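Thiamine phosphate pyrophosphorylase (PDB 3CEU) probably acts as a thiamine-phosphate diphosphorylase, forming thiamine phosphate in the biosynthesis of thiamine diphosphate. Local coordinates at residues V147-G152 with F164-A169. Numbering follows the deposited sequence.
Sequences VMALGG and FGFGGA
Both methyl groups of V147 lie against the CD1 and CE1 atoms of the F166 ring, CG1 lying 3.7 Å from CD1 and CG2 reaching CE1 at 3.9 Å, with the two side chains slanted across one another. V147 O lies in the plane of that ring, at its edge, and also accepts a weak, bent hydrogen bond from G167 N (3.1 Å, 135° at the hydrogen). At M148, a selenomethionine, the chain bends at chi2 (-52°) and brings SE to 3.6 Å from both G167 C and G168 N, against the backbone where G167 joins G168. These residues belong to the beta-alpha-beta unit made by strand 147-150, helix 158-163 and strand 168-171, the seventh and eighth parallel strands of the TIM barrel. A149 N gives the straighter bond between the strands, to G168 O at 3.0 Å and 164°. Its methyl points to the opposite face of the sheet from the M148 side chain and sits over the centre of the F166 ring, a CH-pi contact with CB 3.5 Å from the centroid. I161 of the connecting helix touches both A149 and F166, while A149 O receives a CA-H...O contact from A169.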
# COMPACT_ATOMS: atom_id res chain seq x y z
N VAL A 147 -8.99 5.87 -5.21
CA VAL A 147 -9.29 4.95 -4.12
C VAL A 147 -8.54 3.63 -4.31
O VAL A 147 -8.58 3.02 -5.38
CB VAL A 147 -10.79 4.68 -4.02
CG1 VAL A 147 -11.30 4.14 -5.33
CG2 VAL A 147 -11.06 3.69 -2.89
N MSE A 148 -7.85 3.20 -3.26
CA MSE A 148 -7.09 1.96 -3.34
C MSE A 148 -7.80 0.86 -2.56
O MSE A 148 -8.16 1.03 -1.40
CB MSE A 148 -5.68 2.19 -2.80
CG MSE A 148 -5.01 3.47 -3.34
SE MSE A 148 -4.99 3.68 -5.29
CE MSE A 148 -3.94 5.30 -5.40
N ALA A 149 -8.01 -0.28 -3.21
CA ALA A 149 -8.69 -1.38 -2.55
C ALA A 149 -7.74 -2.13 -1.62
O ALA A 149 -6.60 -2.40 -1.98
CB ALA A 149 -9.28 -2.33 -3.59
N LEU A 150 -8.22 -2.45 -0.43
CA LEU A 150 -7.41 -3.16 0.55
C LEU A 150 -8.23 -4.15 1.35
O LEU A 150 -9.39 -3.90 1.69
CB LEU A 150 -6.76 -2.16 1.51
CG LEU A 150 -6.27 -2.72 2.86
CD1 LEU A 150 -5.08 -3.66 2.67
CD2 LEU A 150 -5.89 -1.56 3.77
N GLY A 151 -7.62 -5.29 1.66
CA GLY A 151 -8.31 -6.29 2.44
C GLY A 151 -8.66 -7.57 1.71
O GLY A 151 -9.63 -7.62 0.95
N GLY A 152 -7.85 -8.60 1.93
CA GLY A 152 -8.08 -9.88 1.32
C GLY A 152 -7.89 -9.93 -0.18
O GLY A 152 -8.64 -10.59 -0.89
N PHE A 164 -13.70 -3.20 -10.81
CA PHE A 164 -14.54 -2.30 -10.03
C PHE A 164 -14.17 -0.84 -10.25
O PHE A 164 -14.86 0.06 -9.76
CB PHE A 164 -14.42 -2.64 -8.54
CG PHE A 164 -15.22 -3.85 -8.12
CD1 PHE A 164 -14.58 -4.97 -7.60
CD2 PHE A 164 -16.60 -3.85 -8.20
CE1 PHE A 164 -15.31 -6.08 -7.17
CE2 PHE A 164 -17.35 -4.95 -7.77
CZ PHE A 164 -16.70 -6.07 -7.25
N GLY A 165 -13.09 -0.59 -10.98
CA GLY A 165 -12.68 0.78 -11.24
C GLY A 165 -11.68 1.35 -10.25
O GLY A 165 -11.34 2.54 -10.33
N PHE A 166 -11.23 0.52 -9.31
CA PHE A 166 -10.25 0.94 -8.31
C PHE A 166 -8.98 1.47 -8.96
O PHE A 166 -8.47 0.90 -9.92
CB PHE A 166 -9.90 -0.23 -7.38
CG PHE A 166 -10.91 -0.49 -6.29
CD1 PHE A 166 -11.11 0.45 -5.28
CD2 PHE A 166 -11.69 -1.65 -6.29
CE1 PHE A 166 -12.06 0.24 -4.28
CE2 PHE A 166 -12.64 -1.86 -5.30
CZ PHE A 166 -12.83 -0.91 -4.29
N GLY A 167 -8.46 2.57 -8.43
CA GLY A 167 -7.24 3.14 -8.97
C GLY A 167 -6.01 2.38 -8.50
O GLY A 167 -4.88 2.75 -8.82
N GLY A 168 -6.22 1.31 -7.73
CA GLY A 168 -5.10 0.53 -7.25
C GLY A 168 -5.48 -0.57 -6.28
O GLY A 168 -6.60 -0.63 -5.78
N ALA A 169 -4.53 -1.45 -6.00
CA ALA A 169 -4.79 -2.53 -5.07
C ALA A 169 -3.66 -2.55 -4.06
O ALA A 169 -2.50 -2.32 -4.41
CB ALA A 169 -4.87 -3.87 -5.81